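Local coordinates for protein NUDIX hydrolase (Nitrosomonas europaea, PDB 2B0V) that probably hydrolyses phosphate bonds of nucleoside di- and triphosphates and of thiamine diphosphate with magnesium, as a monomeric Nudix hydrolase of the NudJ subfamily, at residues 65-73 against 135-146; 19-27 against 33-41. One frame throughout, in Å; residues are numbered along the deposited sequence.

How the interactions relate
Interactions 1 and 2 lie on the same curled mixed sheet of a Nudix domain, their centres about 18 Å apart. Interaction 2, residues 19-27 against 33-41, is buried, its centre about 7 Å from that of the chain; interaction 1, residues 65-73 against 135-146, belongs to the surface, about 12 Å from the same centre. They meet where Tyr136 CD2 packs 3.7 Å from Tyr21 OH, and helix 128-137 serves both. The second segment of interaction 2 runs into the Nudix box sequence, which begins at Gly40 and continues into helix 48-60, probably the magnesium-binding catalytic motif as in relatives. A 1,2-ethanediol, probably from the crystallisation liquor, sits about 4 Å from the Asn36 side chain.

Interaction 1: residues 65-73 against 135-146; sequences LPEVLTGIY and DYHAGKRYPLDI
Leu69 and Tyr142 form the tight centre of this contact as an antiparallel hydrogen-bonded pair: Leu69 N reaches Tyr142 O at 2.8 Å and Tyr142 N returns to Leu69 O at 2.7 Å. Val68 CB presses to 3.3 Å from Tyr142 O. The Tyr142 ring turns its edge to Thr70 O, and buried Thr70 sets CG2 3.5 Å from Lys140 O, at the edge of the Tyr136 ring. Toward the start of the strand Leu144 lays CG 3.4 Å from Glu67 O and CD2 against the Val68 backbone, while helix 48-60 packs on Pro66 and Leu144 through Ile49. Toward its far end Tyr73 OH donates to the anti lone pair of Asp135 OD2 at 2.6 Å; ring and carboxylate are nearly coplanar, 9° apart, and the oxygen lies in the ring plane, at its edge. The solvent side is looser: Lys140 and Arg141 are exposed, and a water bridges Glu67 O to Leu144 N. Arg141, bent at chi2 (-85°), folds its guanidinium over the rim of the Tyr136 ring, and its NH1 reaches Lys140 O from above the carbonyl plane. After the Schellman motif at Gly139 that ends helix 128-137, the chain runs back antiparallel along the margin of strand 62-77 in the mixed sheet of the Nudix fold.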
loop_
_atom_site.group_PDB
_atom_site.type_symbol
_atom_site.label_atom_id
_atom_site.label_comp_id
_atom_site.label_asym_id
_atom_site.label_seq_id
_atom_site.Cartn_x
_atom_site.Cartn_y
_atom_site.Cartn_z
ATOM N N LEU A 65 -8.943 -5.660 -6.452
ATOM C CA LEU A 65 -8.750 -6.029 -7.848
ATOM C C LEU A 65 -7.673 -5.129 -8.453
ATOM O O LEU A 65 -7.951 -3.982 -8.792
ATOM C CB LEU A 65 -10.071 -5.827 -8.605
ATOM C CG LEU A 65 -10.257 -6.474 -9.975
ATOM C CD1 LEU A 65 -10.518 -7.969 -9.836
ATOM C CD2 LEU A 65 -11.462 -5.815 -10.675
ATOM N N PRO A 66 -6.433 -5.632 -8.557
ATOM C CA PRO A 66 -5.387 -4.764 -9.118
ATOM C C PRO A 66 -5.664 -4.465 -10.577
ATOM O O PRO A 66 -6.213 -5.328 -11.326
ATOM C CB PRO A 66 -4.073 -5.566 -8.939
ATOM C CG PRO A 66 -4.441 -6.689 -7.977
ATOM C CD PRO A 66 -5.926 -6.969 -8.192
ATOM N N GLU A 67 -5.339 -3.243 -10.977
ATOM C CA GLU A 67 -5.575 -2.827 -12.367
ATOM C C GLU A 67 -4.286 -2.437 -13.113
ATOM O O GLU A 67 -4.125 -2.759 -14.283
ATOM C CB GLU A 67 -6.577 -1.692 -12.399
ATOM C CG GLU A 67 -7.960 -2.127 -11.821
ATOM C CD GLU A 67 -8.977 -1.000 -11.794
ATOM O OE1 GLU A 67 -8.705 0.073 -11.216
ATOM O OE2 GLU A 67 -10.079 -1.202 -12.336
ATOM N N VAL A 68 -3.437 -1.636 -12.445
ATOM C CA VAL A 68 -2.167 -1.110 -13.010
ATOM C C VAL A 68 -1.082 -1.042 -11.951
ATOM O O VAL A 68 -1.382 -0.981 -10.741
ATOM C CB VAL A 68 -2.319 0.323 -13.589
ATOM C CG1 VAL A 68 -3.246 0.346 -14.810
ATOM C CG2 VAL A 68 -2.767 1.347 -12.524
ATOM N N LEU A 69 0.161 -1.014 -12.437
ATOM C CA LEU A 69 1.315 -0.635 -11.631
ATOM C C LEU A 69 1.409 0.880 -11.726
ATOM O O LEU A 69 1.264 1.450 -12.832
ATOM C CB LEU A 69 2.556 -1.265 -12.244
ATOM C CG LEU A 69 3.869 -1.016 -11.546
ATOM C CD1 LEU A 69 3.889 -1.835 -10.243
ATOM C CD2 LEU A 69 4.965 -1.463 -12.548
ATOM N N THR A 70 1.665 1.535 -10.602
ATOM C CA THR A 70 1.822 2.989 -10.641
ATOM C C THR A 70 3.261 3.452 -10.449
ATOM O O THR A 70 3.597 4.570 -10.876
ATOM C CB THR A 70 0.929 3.720 -9.620
ATOM O OG1 THR A 70 1.224 3.233 -8.304
ATOM C CG2 THR A 70 -0.544 3.480 -9.936
ATOM N N GLY A 71 4.093 2.638 -9.798
ATOM C CA GLY A 71 5.499 2.991 -9.651
ATOM C C GLY A 71 6.236 1.986 -8.799
ATOM O O GLY A 71 5.611 1.204 -8.080
ATOM N N ILE A 72 7.562 1.970 -8.948
ATOM C CA ILE A 72 8.419 1.136 -8.093
ATOM C C ILE A 72 9.437 2.046 -7.440
ATOM O O ILE A 72 10.163 2.744 -8.139
ATOM C CB ILE A 72 9.142 0.087 -8.966
ATOM C CG1 ILE A 72 8.097 -0.755 -9.720
ATOM C CG2 ILE A 72 10.066 -0.819 -8.081
ATOM C CD1 ILE A 72 8.722 -1.700 -10.799
ATOM N N TYR A 73 9.457 2.033 -6.114
ATOM C CA TYR A 73 10.245 3.029 -5.352
ATOM C C TYR A 73 11.344 2.353 -4.603
ATOM O O TYR A 73 11.092 1.395 -3.877
ATOM C CB TYR A 73 9.327 3.810 -4.344
ATOM C CG TYR A 73 8.158 4.471 -5.062
ATOM C CD1 TYR A 73 8.283 5.779 -5.576
ATOM C CD2 TYR A 73 6.970 3.773 -5.299
ATOM C CE1 TYR A 73 7.225 6.382 -6.270
ATOM C CE2 TYR A 73 5.923 4.368 -6.025
ATOM C CZ TYR A 73 6.080 5.670 -6.516
ATOM O OH TYR A 73 5.065 6.251 -7.229
ATOM N N ASP A 135 2.136 10.463 -7.889
ATOM C CA ASP A 135 2.434 9.781 -9.133
ATOM C C ASP A 135 1.142 9.217 -9.741
ATOM O O ASP A 135 0.907 9.355 -10.941
ATOM C CB ASP A 135 3.493 8.716 -8.881
ATOM C CG ASP A 135 4.866 9.322 -8.592
ATOM O OD1 ASP A 135 5.049 10.523 -8.885
ATOM O OD2 ASP A 135 5.775 8.600 -8.114
ATOM N N TYR A 136 0.280 8.644 -8.905
ATOM C CA TYR A 136 -1.006 8.129 -9.356
ATOM C C TYR A 136 -1.848 9.276 -9.946
ATOM O O TYR A 136 -2.442 9.144 -11.040
ATOM C CB TYR A 136 -1.758 7.502 -8.180
ATOM C CG TYR A 136 -3.199 7.184 -8.496
ATOM C CD1 TYR A 136 -3.539 6.069 -9.261
ATOM C CD2 TYR A 136 -4.220 8.014 -8.034
ATOM C CE1 TYR A 136 -4.845 5.793 -9.566
ATOM C CE2 TYR A 136 -5.559 7.740 -8.332
ATOM C CZ TYR A 136 -5.859 6.623 -9.092
ATOM O OH TYR A 136 -7.181 6.365 -9.392
ATOM N N HIS A 137 -1.875 10.395 -9.232
ATOM C CA HIS A 137 -2.638 11.570 -9.674
ATOM C C HIS A 137 -2.077 12.138 -10.970
ATOM O O HIS A 137 -2.833 12.655 -11.801
ATOM C CB HIS A 137 -2.658 12.659 -8.593
ATOM C CG HIS A 137 -3.638 13.761 -8.866
ATOM N ND1 HIS A 137 -4.935 13.732 -8.400
ATOM C CD2 HIS A 137 -3.514 14.913 -9.568
ATOM C CE1 HIS A 137 -5.568 14.828 -8.790
ATOM N NE2 HIS A 137 -4.726 15.562 -9.498
ATOM N N ALA A 138 -0.760 12.047 -11.138
ATOM C CA ALA A 138 -0.063 12.499 -12.346
ATOM C C ALA A 138 -0.286 11.585 -13.552
ATOM O O ALA A 138 0.311 11.801 -14.619
ATOM C CB ALA A 138 1.444 12.656 -12.072
ATOM N N GLY A 139 -1.126 10.564 -13.409
ATOM C CA GLY A 139 -1.490 9.740 -14.554
ATOM C C GLY A 139 -0.508 8.620 -14.815
ATOM O O GLY A 139 -0.461 8.047 -15.928
ATOM N N LYS A 140 0.318 8.314 -13.814
ATOM C CA LYS A 140 1.259 7.205 -13.948
ATOM C C LYS A 140 0.521 5.867 -13.807
ATOM O O LYS A 140 0.040 5.491 -12.716
ATOM C CB LYS A 140 2.449 7.326 -12.980
ATOM C CG LYS A 140 3.340 8.570 -13.208
ATOM C CD LYS A 140 3.807 8.727 -14.667
ATOM C CE LYS A 140 4.792 9.890 -14.834
ATOM N NZ LYS A 140 5.622 9.850 -16.110
ATOM N N ARG A 141 0.393 5.178 -14.935
ATOM C CA ARG A 141 -0.314 3.919 -14.998
ATOM C C ARG A 141 0.487 3.039 -15.927
ATOM O O ARG A 141 0.680 3.403 -17.084
ATOM C CB ARG A 141 -1.727 4.078 -15.595
ATOM C CG ARG A 141 -2.614 5.209 -15.088
ATOM C CD ARG A 141 -3.355 4.798 -13.839
ATOM N NE ARG A 141 -4.302 5.836 -13.441
ATOM C CZ ARG A 141 -3.965 6.915 -12.741
ATOM N NH1 ARG A 141 -2.705 7.069 -12.340
ATOM N NH2 ARG A 141 -4.894 7.825 -12.428
ATOM N N TYR A 142 0.911 1.868 -15.447
ATOM C CA TYR A 142 1.694 0.945 -16.281
ATOM C C TYR A 142 1.052 -0.435 -16.208
ATOM O O TYR A 142 0.386 -0.757 -15.204
ATOM C CB TYR A 142 3.119 0.892 -15.755
ATOM C CG TYR A 142 3.736 2.275 -15.654
ATOM C CD1 TYR A 142 4.231 2.928 -16.801
ATOM C CD2 TYR A 142 3.840 2.929 -14.410
ATOM C CE1 TYR A 142 4.812 4.194 -16.714
ATOM C CE2 TYR A 142 4.442 4.216 -14.306
ATOM C CZ TYR A 142 4.921 4.824 -15.483
ATOM O OH TYR A 142 5.512 6.064 -15.431
ATOM N N PRO A 143 1.176 -1.237 -17.286
ATOM C CA PRO A 143 0.483 -2.529 -17.342
ATOM C C PRO A 143 0.966 -3.504 -16.294
ATOM O O PRO A 143 2.176 -3.567 -16.027
ATOM C CB PRO A 143 0.811 -3.049 -18.756
ATOM C CG PRO A 143 1.151 -1.808 -19.540
ATOM C CD PRO A 143 1.887 -0.934 -18.554
ATOM N N LEU A 144 0.039 -4.258 -15.723
ATOM C CA LEU A 144 0.427 -5.299 -14.732
ATOM C C LEU A 144 1.406 -6.327 -15.315
ATOM O O LEU A 144 2.252 -6.895 -14.586
ATOM C CB LEU A 144 -0.792 -6.058 -14.239
ATOM C CG LEU A 144 -1.765 -5.139 -13.486
ATOM C CD1 LEU A 144 -3.062 -5.904 -13.230
ATOM C CD2 LEU A 144 -1.141 -4.611 -12.163
ATOM N N ASP A 145 1.276 -6.560 -16.612
ATOM C CA ASP A 145 2.076 -7.619 -17.235
ATOM C C ASP A 145 3.535 -7.237 -17.531
ATOM O O ASP A 145 4.282 -8.019 -18.151
ATOM C CB ASP A 145 1.309 -8.297 -18.384
ATOM C CG ASP A 145 1.302 -7.504 -19.631
ATOM O OD1 ASP A 145 1.625 -6.304 -19.598
ATOM O OD2 ASP A 145 0.983 -8.112 -20.692
ATOM N N ILE A 146 3.956 -6.055 -17.052
ATOM C CA ILE A 146 5.381 -5.796 -16.880
ATOM C C ILE A 146 6.017 -6.914 -16.032
ATOM O O ILE A 146 7.182 -7.333 -16.284
ATOM C CB ILE A 146 5.625 -4.432 -16.200
ATOM C CG1 ILE A 146 5.367 -3.332 -17.209
ATOM C CG2 ILE A 146 7.089 -4.334 -15.794
ATOM C CD1 ILE A 146 5.322 -1.914 -16.646
HETATM O O HOH W 1 -2.711 -3.517 -16.543
#

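Interaction 2: residues 19-27 against 33-41; sequences DKYLLVEEI and IKLNQPAGH
This is a buried antiparallel beta hairpin in the mixed sheet of the Nudix domain, strand 20-26 running against strand 34-36 at 155°. Val24 with Asn36 and Glu26 with Lys34 are its hydrogen-bonded pairs, and the bond from Val24 N to Asn36 O, 2.8 Å long, is nearly straight. Between them Glu25 faces Leu35 in a non-hydrogen-bonded pair, where Glu25 CA comes 3.2 Å from Lys34 O. On their face Leu23 crosses Leu35 at about a right angle, Leu23 CD1 to Leu35 CD2 3.7 Å, Ile33 CG2 lies 3.7 Å from Glu25 CB, and Glu25 OE1 forms a salt bridge with Arg108. Past Asn36, Pro38 lays CD 3.4 Å from Leu22 O. The opposite face carries Val24, Glu26, Lys34 and Asn36. Glu26 places CG between its backbone N and carbonyl carbon (chi1 64°) and extends toward Asn36; Asn36 ND2 donates to Glu26 OE2 at 3.1 Å. The amide approaches on the syn side, tilted from the carboxylate plane, and the two planes stand 83° apart. Arg125 forms a salt bridge with the same OE2, while Arg86 bonds Asn36 OD1. Both ends of the Asn36 amide are thus gripped, fixing its rotation, and the doubly held Glu26 oxygen links the hairpin to Arg125.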
loop_
_atom_site.group_PDB
_atom_site.type_symbol
_atom_site.label_atom_id
_atom_site.label_comp_id
_atom_site.label_asym_id
_atom_site.label_seq_id
_atom_site.Cartn_x
_atom_site.Cartn_y
_atom_site.Cartn_z
ATOM N N ASP A 19 -12.198 10.660 -5.541
ATOM C CA ASP A 19 -11.216 11.632 -5.013
ATOM C C ASP A 19 -10.871 11.414 -3.529
ATOM O O ASP A 19 -10.261 12.270 -2.905
ATOM C CB ASP A 19 -11.647 13.094 -5.292
ATOM C CG ASP A 19 -12.062 13.304 -6.739
ATOM O OD1 ASP A 19 -11.228 13.079 -7.635
ATOM O OD2 ASP A 19 -13.230 13.656 -6.980
ATOM N N LYS A 20 -11.224 10.246 -2.993
ATOM C CA LYS A 20 -10.739 9.816 -1.675
ATOM C C LYS A 20 -9.926 8.535 -1.768
ATOM O O LYS A 20 -10.140 7.713 -2.683
ATOM C CB LYS A 20 -11.904 9.595 -0.729
ATOM C CG LYS A 20 -12.766 10.838 -0.550
ATOM C CD LYS A 20 -13.660 10.664 0.616
ATOM C CE LYS A 20 -14.607 11.856 0.797
ATOM N NZ LYS A 20 -15.464 11.957 -0.419
ATOM N N TYR A 21 -8.992 8.366 -0.836
ATOM C CA TYR A 21 -8.084 7.214 -0.862
ATOM C C TYR A 21 -8.264 6.360 0.380
ATOM O O TYR A 21 -8.329 6.889 1.481
ATOM C CB TYR A 21 -6.630 7.674 -0.928
ATOM C CG TYR A 21 -6.302 8.442 -2.182
ATOM C CD1 TYR A 21 -5.779 7.785 -3.289
ATOM C CD2 TYR A 21 -6.515 9.820 -2.257
ATOM C CE1 TYR A 21 -5.468 8.485 -4.464
ATOM C CE2 TYR A 21 -6.208 10.539 -3.423
ATOM C CZ TYR A 21 -5.691 9.868 -4.517
ATOM O OH TYR A 21 -5.393 10.578 -5.662
ATOM N N LEU A 22 -8.315 5.029 0.196
ATOM C CA LEU A 22 -8.367 4.112 1.323
ATOM C C LEU A 22 -6.964 3.935 1.920
ATOM O O LEU A 22 -6.068 3.345 1.272
ATOM C CB LEU A 22 -8.896 2.724 0.879
ATOM C CG LEU A 22 -9.174 1.712 1.992
ATOM C CD1 LEU A 22 -10.180 2.216 3.043
ATOM C CD2 LEU A 22 -9.634 0.380 1.324
ATOM N N LEU A 23 -6.801 4.404 3.167
ATOM C CA LEU A 23 -5.527 4.376 3.866
ATOM C C LEU A 23 -5.715 3.728 5.193
ATOM O O LEU A 23 -6.857 3.580 5.675
ATOM C CB LEU A 23 -4.989 5.799 4.081
ATOM C CG LEU A 23 -4.695 6.637 2.821
ATOM C CD1 LEU A 23 -4.269 8.103 3.187
ATOM C CD2 LEU A 23 -3.657 5.950 1.865
ATOM N N VAL A 24 -4.609 3.401 5.831
ATOM C CA VAL A 24 -4.696 2.851 7.175
ATOM C C VAL A 24 -3.989 3.759 8.161
ATOM O O VAL A 24 -2.974 4.363 7.821
ATOM C CB VAL A 24 -4.127 1.405 7.278
ATOM C CG1 VAL A 24 -4.968 0.422 6.451
ATOM C CG2 VAL A 24 -2.659 1.364 6.882
ATOM N N GLU A 25 -4.550 3.874 9.372
ATOM C CA GLU A 25 -3.801 4.391 10.513
ATOM C C GLU A 25 -3.272 3.177 11.257
ATOM O O GLU A 25 -4.015 2.245 11.567
ATOM C CB GLU A 25 -4.695 5.261 11.405
ATOM C CG GLU A 25 -5.160 6.481 10.623
ATOM C CD GLU A 25 -6.074 7.415 11.403
ATOM O OE1 GLU A 25 -6.784 6.947 12.328
ATOM O OE2 GLU A 25 -6.039 8.621 11.085
ATOM N N GLU A 26 -1.965 3.168 11.489
ATOM C CA GLU A 26 -1.284 1.978 11.996
ATOM C C GLU A 26 -0.218 2.378 13.013
ATOM O O GLU A 26 0.247 3.521 13.035
ATOM C CB GLU A 26 -0.637 1.198 10.839
ATOM C CG GLU A 26 0.483 1.998 10.133
ATOM C CD GLU A 26 0.932 1.327 8.845
ATOM O OE1 GLU A 26 0.185 0.435 8.344
ATOM O OE2 GLU A 26 2.017 1.711 8.348
ATOM N N ILE A 27 0.118 1.435 13.881
ATOM C CA ILE A 27 1.176 1.664 14.863
ATOM C C ILE A 27 2.260 0.633 14.539
ATOM O O ILE A 27 2.153 -0.524 14.966
ATOM C CB ILE A 27 0.649 1.495 16.290
ATOM C CG1 ILE A 27 -0.514 2.468 16.528
ATOM C CG2 ILE A 27 1.767 1.708 17.289
ATOM C CD1 ILE A 27 -1.185 2.330 17.898
ATOM N N ILE A 33 0.817 6.618 16.137
ATOM C CA ILE A 33 -0.022 6.370 14.975
ATOM C C ILE A 33 0.548 7.018 13.701
ATOM O O ILE A 33 0.895 8.209 13.673
ATOM C CB ILE A 33 -1.491 6.804 15.208
ATOM C CG1 ILE A 33 -2.095 6.027 16.387
ATOM C CG2 ILE A 33 -2.389 6.554 13.964
ATOM C CD1 ILE A 33 -3.510 6.500 16.824
ATOM N N LYS A 34 0.596 6.209 12.636
ATOM C CA LYS A 34 1.094 6.659 11.352
ATOM C C LYS A 34 0.027 6.393 10.299
ATOM O O LYS A 34 -0.785 5.466 10.451
ATOM C CB LYS A 34 2.390 5.921 10.963
ATOM C CG LYS A 34 3.567 6.096 11.951
ATOM C CD LYS A 34 4.023 7.568 12.031
ATOM C CE LYS A 34 5.115 7.735 13.076
ATOM N NZ LYS A 34 5.631 9.150 13.115
ATOM N N LEU A 35 0.005 7.214 9.267
ATOM C CA LEU A 35 -0.867 7.003 8.093
ATOM C C LEU A 35 -0.071 6.358 6.940
ATOM O O LEU A 35 1.076 6.737 6.657
ATOM C CB LEU A 35 -1.377 8.368 7.635
ATOM C CG LEU A 35 -2.513 8.370 6.624
ATOM C CD1 LEU A 35 -3.785 7.808 7.281
ATOM C CD2 LEU A 35 -2.717 9.820 6.098
ATOM N N ASN A 36 -0.701 5.422 6.236
ATOM C CA ASN A 36 0.010 4.709 5.172
ATOM C C ASN A 36 -0.992 4.123 4.179
ATOM O O ASN A 36 -2.173 3.959 4.492
ATOM C CB ASN A 36 0.854 3.570 5.789
ATOM C CG ASN A 36 1.970 3.038 4.862
ATOM O OD1 ASN A 36 2.238 3.562 3.793
ATOM N ND2 ASN A 36 2.659 1.996 5.339
ATOM N N GLN A 37 -0.553 3.811 2.965
ATOM C CA GLN A 37 -1.357 2.910 2.124
ATOM C C GLN A 37 -1.429 1.522 2.790
ATOM O O GLN A 37 -0.526 1.179 3.568
ATOM C CB GLN A 37 -0.685 2.731 0.760
ATOM C CG GLN A 37 -0.914 3.844 -0.232
ATOM C CD GLN A 37 0.020 5.038 0.059
ATOM O OE1 GLN A 37 1.134 4.878 0.605
ATOM N NE2 GLN A 37 -0.410 6.216 -0.365
ATOM N N PRO A 38 -2.449 0.710 2.445
ATOM C CA PRO A 38 -2.391 -0.717 2.748
ATOM C C PRO A 38 -1.119 -1.261 2.089
ATOM O O PRO A 38 -0.894 -1.022 0.898
ATOM C CB PRO A 38 -3.621 -1.272 1.999
ATOM C CG PRO A 38 -4.565 -0.157 2.026
ATOM C CD PRO A 38 -3.657 1.051 1.681
ATOM N N ALA A 39 -0.243 -1.904 2.855
ATOM C CA ALA A 39 1.123 -2.177 2.341
ATOM C C ALA A 39 1.748 -3.212 3.214
ATOM O O ALA A 39 1.284 -3.432 4.309
ATOM C CB ALA A 39 2.016 -0.911 2.399
ATOM N N GLY A 40 2.790 -3.854 2.729
ATOM C CA GLY A 40 3.548 -4.795 3.559
ATOM C C GLY A 40 4.608 -5.528 2.776
ATOM O O GLY A 40 4.799 -5.278 1.587
ATOM N N HIS A 41 5.285 -6.449 3.452
ATOM C CA HIS A 41 6.389 -7.156 2.840
ATOM C C HIS A 41 5.926 -8.314 1.969
ATOM O O HIS A 41 5.005 -9.043 2.346
ATOM C CB HIS A 41 7.264 -7.729 3.938
ATOM C CG HIS A 41 8.156 -6.719 4.577
ATOM N ND1 HIS A 41 7.672 -5.613 5.243
ATOM C CD2 HIS A 41 9.505 -6.650 4.659
ATOM C CE1 HIS A 41 8.683 -4.907 5.713
ATOM N NE2 HIS A 41 9.805 -5.512 5.370
#